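Local coordinates for mandelate racemase/muconate lactonizing enzyme family protein (Sulfitobacter sp. NAS-14.1, PDB 3T4W) that belongs to the enolase superfamily and probably works as a lyase that abstracts a proton next to a substrate carboxylate group, at residues S370-E375 with T380-A385; A342-A347 with L354-I359; A137-R142 with G310-A315. One frame throughout, in Å; residues are numbered along the deposited sequence.

Interaction 1. Residues S370-E375 with T380-A385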
ATOM      1  N   SER A 370     -40.959  32.912  -9.384  1.00 18.00           N
ATOM      2  CA  SER A 370     -41.244  32.205  -8.136  1.00 22.34           C
ATOM      3  C   SER A 370     -41.763  30.771  -8.312  1.00 19.03           C
ATOM      4  O   SER A 370     -42.424  30.246  -7.423  1.00 20.18           O
ATOM      5  CB  SER A 370     -42.235  33.010  -7.291  1.00 22.38           C
ATOM      6  OG  SER A 370     -41.834  34.365  -7.204  1.00 21.54           O
ATOM      7  N   THR A 371     -41.456  30.138  -9.442  1.00 16.79           N
ATOM      8  CA  THR A 371     -41.989  28.805  -9.725  1.00 17.38           C
ATOM      9  C   THR A 371     -41.409  27.721  -8.822  1.00 19.14           C
ATOM     10  O   THR A 371     -42.073  26.729  -8.525  1.00 16.36           O
ATOM     11  CB  THR A 371     -41.801  28.406 -11.198  1.00 17.23           C
ATOM     12  OG1 THR A 371     -40.428  28.568 -11.575  1.00 15.67           O
ATOM     13  CG2 THR A 371     -42.690  29.268 -12.093  1.00 17.42           C
ATOM     14  N   ILE A 372     -40.165  27.908  -8.398  1.00 17.57           N
ATOM     15  CA  ILE A 372     -39.574  27.038  -7.399  1.00 16.67           C
ATOM     16  C   ILE A 372     -39.112  27.897  -6.231  1.00 19.87           C
ATOM     17  O   ILE A 372     -38.492  28.938  -6.431  1.00 22.04           O
ATOM     18  CB  ILE A 372     -38.389  26.256  -7.971  1.00 17.18           C
ATOM     19  CG1 ILE A 372     -38.824  25.458  -9.204  1.00 14.07           C
ATOM     20  CG2 ILE A 372     -37.825  25.330  -6.927  1.00 16.30           C
ATOM     21  CD1 ILE A 372     -37.792  24.453  -9.673  1.00 14.24           C
ATOM     22  N   LYS A 373     -39.430  27.480  -5.011  1.00 19.38           N
ATOM     23  CA  LYS A 373     -39.087  28.286  -3.850  1.00 18.01           C
ATOM     24  C   LYS A 373     -38.685  27.427  -2.654  1.00 19.84           C
ATOM     25  O   LYS A 373     -39.131  26.286  -2.515  1.00 20.05           O
ATOM     26  CB  LYS A 373     -40.254  29.209  -3.476  1.00 20.49           C
ATOM     27  CG  LYS A 373     -41.450  28.473  -2.876  1.00 29.10           C
ATOM     28  CD  LYS A 373     -42.654  29.389  -2.661  1.00 27.13           C
ATOM     29  CE  LYS A 373     -43.244  29.833  -3.986  1.00 31.20           C
ATOM     30  NZ  LYS A 373     -44.429  30.718  -3.812  1.00 42.94           N
ATOM     31  N   VAL A 374     -37.822  27.982  -1.807  1.00 20.44           N
ATOM     32  CA  VAL A 374     -37.490  27.372  -0.529  1.00 20.54           C
ATOM     33  C   VAL A 374     -38.614  27.715   0.433  1.00 18.59           C
ATOM     34  O   VAL A 374     -39.107  28.841   0.430  1.00 19.86           O
ATOM     35  CB  VAL A 374     -36.154  27.913   0.039  1.00 18.16           C
ATOM     36  CG1 VAL A 374     -35.831  27.246   1.372  1.00 18.22           C
ATOM     37  CG2 VAL A 374     -35.022  27.700  -0.950  1.00 14.51           C
ATOM     38  N   GLU A 375     -39.027  26.743   1.241  1.00 17.83           N
ATOM     39  CA  GLU A 375     -40.076  26.953   2.235  1.00 21.84           C
ATOM     40  C   GLU A 375     -39.686  26.307   3.557  1.00 19.55           C
ATOM     41  O   GLU A 375     -39.497  25.093   3.624  1.00 17.34           O
ATOM     42  CB  GLU A 375     -41.398  26.347   1.760  1.00 21.64           C
ATOM     43  CG  GLU A 375     -41.813  26.760   0.365  1.00 27.69           C
ATOM     44  CD  GLU A 375     -42.995  25.961  -0.147  1.00 30.45           C
ATOM     45  OE1 GLU A 375     -42.794  25.078  -1.010  1.00 33.63           O
ATOM     46  OE2 GLU A 375     -44.124  26.207   0.322  1.00 32.44           O
ATOM     47  N   THR A 380     -39.672  21.525  -2.041  1.00 17.17           N
ATOM     48  CA  THR A 380     -40.574  20.462  -2.463  1.00 16.02           C
ATOM     49  C   THR A 380     -40.322  20.105  -3.923  1.00 16.50           C
ATOM     50  O   THR A 380     -40.083  20.990  -4.746  1.00 18.66           O
ATOM     51  CB  THR A 380     -42.043  20.886  -2.278  1.00 18.04           C
ATOM     52  OG1 THR A 380     -42.260  21.259  -0.911  1.00 18.09           O
ATOM     53  CG2 THR A 380     -42.983  19.751  -2.643  1.00 14.04           C
ATOM     54  N   ALA A 381     -40.362  18.813  -4.240  1.00 13.60           N
ATOM     55  CA  ALA A 381     -40.097  18.355  -5.601  1.00 13.89           C
ATOM     56  C   ALA A 381     -41.048  19.041  -6.568  1.00 17.30           C
ATOM     57  O   ALA A 381     -42.266  18.927  -6.430  1.00 17.73           O
ATOM     58  CB  ALA A 381     -40.247  16.847  -5.698  1.00 14.09           C
ATOM     59  N   PRO A 382     -40.498  19.763  -7.550  1.00 15.13           N
ATOM     60  CA  PRO A 382     -41.369  20.512  -8.457  1.00 16.09           C
ATOM     61  C   PRO A 382     -42.345  19.568  -9.144  1.00 16.93           C
ATOM     62  O   PRO A 382     -42.098  18.364  -9.198  1.00 16.03           O
ATOM     63  CB  PRO A 382     -40.387  21.126  -9.465  1.00 15.28           C
ATOM     64  CG  PRO A 382     -39.074  21.166  -8.747  1.00 15.16           C
ATOM     65  CD  PRO A 382     -39.073  19.943  -7.869  1.00 15.61           C
ATOM     66  N   THR A 383     -43.439  20.116  -9.662  1.00 17.76           N
ATOM     67  CA  THR A 383     -44.523  19.313 -10.216  1.00 17.06           C
ATOM     68  C   THR A 383     -44.710  19.499 -11.723  1.00 16.18           C
ATOM     69  O   THR A 383     -45.077  18.557 -12.433  1.00 16.77           O
ATOM     70  CB  THR A 383     -45.832  19.630  -9.496  1.00 15.18           C
ATOM     71  OG1 THR A 383     -45.915  18.830  -8.312  1.00 16.97           O
ATOM     72  CG2 THR A 383     -47.013  19.334 -10.386  1.00 16.73           C
ATOM     73  N   ALA A 384     -44.454  20.713 -12.201  1.00 12.96           N
ATOM     74  CA  ALA A 384     -44.615  21.047 -13.611  1.00 14.88           C
ATOM     75  C   ALA A 384     -43.586  20.338 -14.485  1.00 15.91           C
ATOM     76  O   ALA A 384     -42.603  19.788 -13.984  1.00 16.67           O
ATOM     77  CB  ALA A 384     -44.529  22.553 -13.809  1.00 15.55           C
ATOM     78  N   ALA A 385     -43.821  20.356 -15.794  1.00 15.38           N
ATOM     79  CA  ALA A 385     -42.946  19.671 -16.742  1.00 17.58           C
ATOM     80  C   ALA A 385     -41.543  20.271 -16.771  1.00 15.78           C
ATOM     81  O   ALA A 385     -41.332  21.404 -16.343  1.00 14.60           O
ATOM     82  CB  ALA A 385     -43.554  19.685 -18.139  1.00 16.87           C
TER

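Interaction 2. Residues A342-A347 with L354-I359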
ATOM      1  N   ALA A 342     -31.834  22.664 -11.714  1.00 11.99           N
ATOM      2  CA  ALA A 342     -31.229  21.396 -12.087  1.00 13.07           C
ATOM      3  C   ALA A 342     -30.696  20.702 -10.834  1.00 13.93           C
ATOM      4  O   ALA A 342     -30.812  19.487 -10.703  1.00 12.87           O
ATOM      5  CB  ALA A 342     -30.125  21.588 -13.124  1.00 10.39           C
ATOM      6  N   ASN A 343     -30.126  21.482  -9.914  1.00 14.33           N
ATOM      7  CA  ASN A 343     -29.640  20.941  -8.646  1.00 15.38           C
ATOM      8  C   ASN A 343     -30.726  20.160  -7.925  1.00 16.42           C
ATOM      9  O   ASN A 343     -30.490  19.078  -7.379  1.00 15.58           O
ATOM     10  CB  ASN A 343     -29.156  22.062  -7.730  1.00 14.83           C
ATOM     11  CG  ASN A 343     -27.838  22.650  -8.172  1.00 15.61           C
ATOM     12  OD1 ASN A 343     -27.144  22.086  -9.020  1.00 16.30           O
ATOM     13  ND2 ASN A 343     -27.482  23.795  -7.598  1.00 15.76           N
ATOM     14  N   ILE A 344     -31.925  20.725  -7.944  1.00 15.84           N
ATOM     15  CA  ILE A 344     -33.044  20.187  -7.200  1.00 14.38           C
ATOM     16  C   ILE A 344     -33.660  18.956  -7.865  1.00 13.58           C
ATOM     17  O   ILE A 344     -34.120  18.036  -7.183  1.00 15.18           O
ATOM     18  CB  ILE A 344     -34.071  21.299  -6.916  1.00 16.29           C
ATOM     19  CG1 ILE A 344     -33.487  22.225  -5.848  1.00 14.85           C
ATOM     20  CG2 ILE A 344     -35.410  20.728  -6.470  1.00 12.89           C
ATOM     21  CD1 ILE A 344     -34.470  23.100  -5.209  1.00 18.59           C
ATOM     22  N   HIS A 345     -33.639  18.919  -9.191  1.00 13.24           N
ATOM     23  CA  HIS A 345     -34.090  17.729  -9.907  1.00 13.48           C
ATOM     24  C   HIS A 345     -33.092  16.579  -9.764  1.00 13.72           C
ATOM     25  O   HIS A 345     -33.473  15.409  -9.791  1.00 14.97           O
ATOM     26  CB  HIS A 345     -34.383  18.043 -11.377  1.00 12.87           C
ATOM     27  CG  HIS A 345     -35.718  18.685 -11.592  1.00 13.98           C
ATOM     28  ND1 HIS A 345     -36.881  17.956 -11.725  1.00 13.22           N
ATOM     29  CD2 HIS A 345     -36.080  19.990 -11.663  1.00 13.44           C
ATOM     30  CE1 HIS A 345     -37.900  18.782 -11.880  1.00 16.39           C
ATOM     31  NE2 HIS A 345     -37.441  20.023 -11.849  1.00 16.18           N
ATOM     32  N   LEU A 346     -31.814  16.911  -9.610  1.00 11.06           N
ATOM     33  CA  LEU A 346     -30.832  15.904  -9.235  1.00 14.92           C
ATOM     34  C   LEU A 346     -31.139  15.432  -7.812  1.00 14.55           C
ATOM     35  O   LEU A 346     -31.328  14.243  -7.566  1.00 13.85           O
ATOM     36  CB  LEU A 346     -29.409  16.466  -9.316  1.00 13.64           C
ATOM     37  CG  LEU A 346     -28.266  15.521  -8.928  1.00 13.90           C
ATOM     38  CD1 LEU A 346     -28.223  14.296  -9.838  1.00 11.70           C
ATOM     39  CD2 LEU A 346     -26.922  16.246  -8.951  1.00 13.92           C
ATOM     40  N   ALA A 347     -31.208  16.386  -6.889  1.00 12.27           N
ATOM     41  CA  ALA A 347     -31.466  16.091  -5.485  1.00 13.74           C
ATOM     42  C   ALA A 347     -32.661  15.157  -5.284  1.00 15.76           C
ATOM     43  O   ALA A 347     -32.563  14.164  -4.568  1.00 14.49           O
ATOM     44  CB  ALA A 347     -31.658  17.379  -4.697  1.00 11.70           C
ATOM     45  N   LEU A 354     -27.395  14.991   0.473  1.00 13.56           N
ATOM     46  CA  LEU A 354     -27.199  15.618   1.776  1.00 15.77           C
ATOM     47  C   LEU A 354     -28.058  16.874   1.911  1.00 15.34           C
ATOM     48  O   LEU A 354     -28.956  16.942   2.749  1.00 16.83           O
ATOM     49  CB  LEU A 354     -25.725  15.962   1.996  1.00 14.42           C
ATOM     50  CG  LEU A 354     -25.408  16.770   3.258  1.00 14.91           C
ATOM     51  CD1 LEU A 354     -26.122  16.190   4.456  1.00 12.42           C
ATOM     52  CD2 LEU A 354     -23.905  16.826   3.505  1.00 13.09           C
ATOM     53  N   MET A 355     -27.770  17.869   1.082  1.00 14.46           N
ATOM     54  CA  MET A 355     -28.518  19.119   1.098  1.00 17.06           C
ATOM     55  C   MET A 355     -28.172  19.949  -0.128  1.00 13.99           C
ATOM     56  O   MET A 355     -27.152  19.720  -0.776  1.00 13.87           O
ATOM     57  CB  MET A 355     -28.227  19.911   2.377  1.00 16.92           C
ATOM     58  CG  MET A 355     -26.743  20.076   2.685  1.00 16.51           C
ATOM     59  SD  MET A 355     -26.440  21.007   4.205  1.00 23.62           S
ATOM     60  CE  MET A 355     -27.483  20.112   5.348  1.00 17.16           C
ATOM     61  N   CYS A 356     -29.027  20.912  -0.439  1.00 13.96           N
ATOM     62  CA  CYS A 356     -28.826  21.782  -1.585  1.00 14.57           C
ATOM     63  C   CYS A 356     -28.487  23.201  -1.150  1.00 15.78           C
ATOM     64  O   CYS A 356     -29.187  23.790  -0.316  1.00 15.73           O
ATOM     65  CB  CYS A 356     -30.085  21.800  -2.451  1.00 16.51           C
ATOM     66  SG  CYS A 356     -30.155  20.488  -3.677  1.00 22.38           S
ATOM     67  N   GLU A 357     -27.413  23.746  -1.712  1.00 14.34           N
ATOM     68  CA  GLU A 357     -27.067  25.146  -1.489  1.00 13.91           C
ATOM     69  C   GLU A 357     -28.196  26.033  -2.004  1.00 15.68           C
ATOM     70  O   GLU A 357     -28.742  25.798  -3.082  1.00 16.06           O
ATOM     71  CB  GLU A 357     -25.736  25.501  -2.169  1.00 12.96           C
ATOM     72  CG  GLU A 357     -25.181  26.866  -1.763  1.00 14.85           C
ATOM     73  CD  GLU A 357     -23.658  26.942  -1.855  1.00 17.21           C
ATOM     74  OE1 GLU A 357     -23.070  26.285  -2.739  1.00 18.17           O
ATOM     75  OE2 GLU A 357     -23.043  27.659  -1.039  1.00 16.18           O
ATOM     76  N   CYS A 358     -28.555  27.043  -1.223  1.00 16.95           N
ATOM     77  CA  CYS A 358     -29.630  27.946  -1.608  1.00 14.99           C
ATOM     78  C   CYS A 358     -29.216  29.408  -1.484  1.00 18.73           C
ATOM     79  O   CYS A 358     -28.417  29.774  -0.619  1.00 17.50           O
ATOM     80  CB  CYS A 358     -30.881  27.691  -0.773  1.00 12.61           C
ATOM     81  SG  CYS A 358     -31.691  26.121  -1.101  1.00 16.70           S
ATOM     82  N   ILE A 359     -29.770  30.235  -2.361  1.00 17.38           N
ATOM     83  CA  ILE A 359     -29.521  31.665  -2.335  1.00 17.02           C
ATOM     84  C   ILE A 359     -30.825  32.396  -2.606  1.00 17.36           C
ATOM     85  O   ILE A 359     -31.303  32.416  -3.738  1.00 14.81           O
ATOM     86  CB  ILE A 359     -28.495  32.070  -3.399  1.00 16.74           C
ATOM     87  CG1 ILE A 359     -27.234  31.209  -3.269  1.00 14.73           C
ATOM     88  CG2 ILE A 359     -28.177  33.556  -3.287  1.00 19.54           C
ATOM     89  CD1 ILE A 359     -26.116  31.608  -4.195  1.00 15.13           C
TER
HETATM   90  O   HOH W   1     -28.204  23.605  -4.889  1.00 14.06           O

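Interaction 3. Residues A137-R142 with G310-A315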
ATOM      1  N   ALA A 137     -38.442  12.782 -12.642  1.00 13.18           N
ATOM      2  CA  ALA A 137     -39.233  11.617 -13.012  1.00 14.78           C
ATOM      3  C   ALA A 137     -38.589  10.837 -14.156  1.00 14.61           C
ATOM      4  O   ALA A 137     -38.899   9.664 -14.377  1.00 17.20           O
ATOM      5  CB  ALA A 137     -40.654  12.033 -13.378  1.00 14.20           C
ATOM      6  N   LEU A 138     -37.692  11.491 -14.880  1.00 12.75           N
ATOM      7  CA  LEU A 138     -37.061  10.872 -16.040  1.00 13.99           C
ATOM      8  C   LEU A 138     -35.723  10.262 -15.655  1.00 13.37           C
ATOM      9  O   LEU A 138     -35.138   9.496 -16.416  1.00 13.34           O
ATOM     10  CB  LEU A 138     -36.883  11.903 -17.163  1.00 13.65           C
ATOM     11  CG  LEU A 138     -38.178  12.614 -17.595  1.00 14.96           C
ATOM     12  CD1 LEU A 138     -37.906  13.739 -18.589  1.00 17.17           C
ATOM     13  CD2 LEU A 138     -39.178  11.623 -18.176  1.00 14.55           C
ATOM     14  N   ILE A 139     -35.256  10.595 -14.457  1.00 14.31           N
ATOM     15  CA  ILE A 139     -33.951  10.153 -13.990  1.00 12.53           C
ATOM     16  C   ILE A 139     -34.010   9.344 -12.676  1.00 13.72           C
ATOM     17  O   ILE A 139     -33.203   9.541 -11.768  1.00 14.73           O
ATOM     18  CB  ILE A 139     -32.973  11.352 -13.866  1.00 16.10           C
ATOM     19  CG1 ILE A 139     -33.480  12.382 -12.854  1.00 15.23           C
ATOM     20  CG2 ILE A 139     -32.781  12.039 -15.220  1.00 13.56           C
ATOM     21  CD1 ILE A 139     -32.572  13.606 -12.733  1.00 13.80           C
ATOM     22  N   GLY A 140     -34.960   8.423 -12.573  1.00 15.60           N
ATOM     23  CA  GLY A 140     -34.994   7.538 -11.419  1.00 15.52           C
ATOM     24  C   GLY A 140     -36.227   7.696 -10.551  1.00 13.84           C
ATOM     25  O   GLY A 140     -36.597   6.778  -9.815  1.00 14.72           O
ATOM     26  N   GLY A 141     -36.855   8.864 -10.627  1.00 11.76           N
ATOM     27  CA  GLY A 141     -38.131   9.083  -9.977  1.00 11.02           C
ATOM     28  C   GLY A 141     -38.031   9.918  -8.724  1.00 11.76           C
ATOM     29  O   GLY A 141     -36.953  10.369  -8.342  1.00 12.32           O
ATOM     30  N   ARG A 142     -39.167  10.120  -8.070  1.00 14.14           N
ATOM     31  CA  ARG A 142     -39.198  10.907  -6.846  1.00 15.28           C
ATOM     32  C   ARG A 142     -38.687  10.119  -5.640  1.00 15.30           C
ATOM     33  O   ARG A 142     -39.467   9.612  -4.831  1.00 15.82           O
ATOM     34  CB  ARG A 142     -40.610  11.419  -6.580  1.00 14.86           C
ATOM     35  CG  ARG A 142     -40.642  12.667  -5.725  1.00 18.88           C
ATOM     36  CD  ARG A 142     -42.067  13.033  -5.390  1.00 22.68           C
ATOM     37  NE  ARG A 142     -42.775  11.909  -4.786  1.00 20.61           N
ATOM     38  CZ  ARG A 142     -44.095  11.801  -4.756  1.00 23.58           C
ATOM     39  NH1 ARG A 142     -44.847  12.748  -5.307  1.00 24.41           N
ATOM     40  NH2 ARG A 142     -44.661  10.745  -4.186  1.00 23.80           N
ATOM     41  N   GLY A 310     -20.725  18.719 -16.276  1.00 16.22           N
ATOM     42  CA  GLY A 310     -21.059  18.025 -17.508  1.00 15.97           C
ATOM     43  C   GLY A 310     -22.557  17.823 -17.657  1.00 15.76           C
ATOM     44  O   GLY A 310     -23.013  17.089 -18.536  1.00 16.93           O
ATOM     45  N   GLY A 311     -23.325  18.470 -16.788  1.00 14.11           N
ATOM     46  CA  GLY A 311     -24.770  18.399 -16.858  1.00 11.68           C
ATOM     47  C   GLY A 311     -25.457  17.543 -15.810  1.00 11.47           C
ATOM     48  O   GLY A 311     -24.844  17.043 -14.865  1.00 13.49           O
ATOM     49  N   ILE A 312     -26.761  17.378 -15.985  1.00 12.90           N
ATOM     50  CA  ILE A 312     -27.562  16.612 -15.051  1.00 12.61           C
ATOM     51  C   ILE A 312     -27.184  15.124 -15.089  1.00 13.53           C
ATOM     52  O   ILE A 312     -26.968  14.500 -14.045  1.00 11.90           O
ATOM     53  CB  ILE A 312     -29.063  16.829 -15.325  1.00 12.14           C
ATOM     54  CG1 ILE A 312     -29.467  18.229 -14.860  1.00 13.06           C
ATOM     55  CG2 ILE A 312     -29.913  15.765 -14.638  1.00 10.15           C
ATOM     56  CD1 ILE A 312     -30.940  18.531 -15.014  1.00 13.32           C
ATOM     57  N   TRP A 313     -27.081  14.573 -16.297  1.00 11.99           N
ATOM     58  CA  TRP A 313     -26.784  13.154 -16.482  1.00 13.13           C
ATOM     59  C   TRP A 313     -25.445  12.786 -15.850  1.00 12.53           C
ATOM     60  O   TRP A 313     -25.346  11.818 -15.089  1.00 12.21           O
ATOM     61  CB  TRP A 313     -26.785  12.811 -17.974  1.00 14.15           C
ATOM     62  CG  TRP A 313     -26.989  11.367 -18.289  1.00 12.68           C
ATOM     63  CD1 TRP A 313     -26.182  10.573 -19.048  1.00 14.35           C
ATOM     64  CD2 TRP A 313     -28.086  10.541 -17.869  1.00 14.08           C
ATOM     65  NE1 TRP A 313     -26.704   9.303 -19.124  1.00 16.45           N
ATOM     66  CE2 TRP A 313     -27.873   9.259 -18.410  1.00 13.64           C
ATOM     67  CE3 TRP A 313     -29.230  10.767 -17.097  1.00 14.97           C
ATOM     68  CZ2 TRP A 313     -28.758   8.202 -18.201  1.00 14.65           C
ATOM     69  CZ3 TRP A 313     -30.109   9.714 -16.886  1.00 15.85           C
ATOM     70  CH2 TRP A 313     -29.867   8.448 -17.440  1.00 15.18           C
ATOM     71  N   GLU A 314     -24.419  13.569 -16.165  1.00 13.84           N
ATOM     72  CA  GLU A 314     -23.090  13.341 -15.624  1.00 13.34           C
ATOM     73  C   GLU A 314     -23.145  13.308 -14.103  1.00 12.21           C
ATOM     74  O   GLU A 314     -22.571  12.424 -13.473  1.00 12.12           O
ATOM     75  CB  GLU A 314     -22.120  14.429 -16.096  1.00 15.38           C
ATOM     76  CG  GLU A 314     -20.668  14.229 -15.642  1.00 14.26           C
ATOM     77  CD  GLU A 314     -19.979  13.095 -16.384  1.00 15.56           C
ATOM     78  OE1 GLU A 314     -20.677  12.313 -17.061  1.00 22.08           O
ATOM     79  OE2 GLU A 314     -18.741  12.987 -16.305  1.00 13.49           O
ATOM     80  N   ALA A 315     -23.843  14.277 -13.521  1.00 13.78           N
ATOM     81  CA  ALA A 315     -23.958  14.376 -12.070  1.00 11.55           C
ATOM     82  C   ALA A 315     -24.707  13.177 -11.478  1.00 11.77           C
ATOM     83  O   ALA A 315     -24.479  12.801 -10.332  1.00 11.89           O
ATOM     84  CB  ALA A 315     -24.625  15.689 -11.676  1.00 10.95           C
TER

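Interaction 1. Residues S370-E375 with T380-A385
Ile-372 and Pro-382 make the apolar contact between two loops lying before and after the short strand 378-380, which pairs antiparallel with the first barrel strand, 146-152, of an enolase-type C-terminal domain. Their CA atoms are 6.9 Å apart, the shortest such spacing between 370-375 and 380-385. CB of Ile-372 does not point at the other loop, yet the end of the side chain reaches it: CG1 lies anti to the carbonyl carbon (chi1 -56°), and an extended second torsion of -169° carries CD1 outward. That methyl ends 3.6 Å from CG of Pro-382, and the two side chains cross at a slant. Behind the pair stands helix 337-349, with Trp-340 against Ile-372 and both Ile-344 and His-345 against the proline ring.

Val-374 turns away from 380-385 and shares Trp-340 and Ile-379 with Ile-372. Glu-375 directs its CB back toward the second loop, and its chain runs on extended from CG. This outer end of the contact is solvent-exposed, in contrast to the buried Ile-372 and Pro-382. Only about 136 Å² is buried in all, which marks a light packing contact. At its polar rim, OE1 of Glu-375 comes no nearer than 3.9 Å to OG1 of Thr-380.

Interaction 2. Residues A342-A347 with L354-I359
Cys-356 presses its sulfur into the side of helix 337-349, where Asn-343, Ile-344 and Ala-347 receive it. Its CB points at the helix, and with SG anti to the carbonyl carbon (chi1 -87°) the thiol lies beside its own backbone N. CB itself makes none of the close contacts; all of them fall to the tip. SG meets CB of Ala-347 at 3.6 Å, CG1 of Ile-344 more loosely at 4.3 Å, and the carbonyl O of Asn-343 at 4.0 Å. The sulfur thus rests over one turn, touching positions i, i+1 and i+4. The Asn-343 carbonyl is also engaged within the helix, accepting from N of Ala-347 at 2.8 Å. Cys-356 supplies 66 Å², most of the strand side's share of the 140 Å² buried, while Asn-343, Ile-344 and Ala-347 give about 20 Å² each on the helix side.

A water supplies the polar link. It donates to O of Glu-357 at 2.9 Å and accepts a weak bond from ND2 of Asn-343 at 2.8 Å; the same amide nitrogen also bonds to the carbonyl O of His-332.

The axes of the helix and the strand 356-358 approach to 9.3 Å and run nearly antiparallel, at 154°, as expected where a helix leads into the following strand of a beta/alpha barrel. Strand 356-358 lies parallel to strand 146-152, and backbone bonds from Cys-356 to Arg-148 and Tyr-150 join the last parallel strand to the first. Helix 337-349 also meets helix 312-323, through Leu-346 on Ala-315.

Interaction 3. Residues A137-R142 with G310-A315
Ile-139 has its CG1 branch between the backbone N and the carbonyl carbon (chi1 61°), a rotation that spreads its two arms toward different residues, Ile-312 and Trp-313. Along the longer arm chi2 of -178° puts CD1 anti to CA, and it comes to 3.9 Å from CG2 of Ile-312. The shorter arm, CG2, lies beside the backbone N and reaches CZ3 of Trp-313, also at 3.9 Å. On the tryptophan side chi1 of -159° swings the indole roughly anti to its own N, which brings the six-membered ring forward although its CB does not point at 137-142.

The two approaches differ in form. CG2 of Ile-139 lies close to the indole plane, at the ring's rim, so the methyl abuts an edge and does not cover a face. The side chains of Ile-139 and Trp-313 slide past each other in opposite directions, whereas those of Ile-139 and Ile-312 cross at about a right angle. Of the 119 Å² buried, 54 Å² belongs to Ile-139.

In the enolase-type fold this joins the connection from helix 110-130 to the first barrel strand, 146-152, with the start of helix 312-323 on the outside of the barrel. Gly-311 is the N-cap residue of that helix, and its O receives N of Ala-315 at 3.2 Å. The backbone N atoms of Ile-312 and Trp-313 bond to the two carboxylate oxygens of Glu-120, from helix 110-130. NE1 of Trp-313 bonds to Glu-93, and the indole also packs on Ile-139 of a third subunit. A polar tie runs from the loop to the helix: O of Ile-139 accepts from NZ of Lys-316, one residue beyond 310-315.

From the N terminus, 137-142 comes first and waits until 310-315 to close interaction 3, a loop of 167 intervening residues that spans most of the barrel. Interactions 2 and 1 follow in series, closing short loops of six and four residues respectively; none nests in or crosses another. In space they adjoin, with helix 337-349 in the middle. Its residue His-345 puts O 3.6 Å from CD1 of Ile-139, in interaction 3, and NE2 3.7 Å from CG of Pro-382, in interaction 1. Together they tie the connection into the first barrel strand to helix 337-349, the last parallel strand, 356-358, and the loops around 378-380.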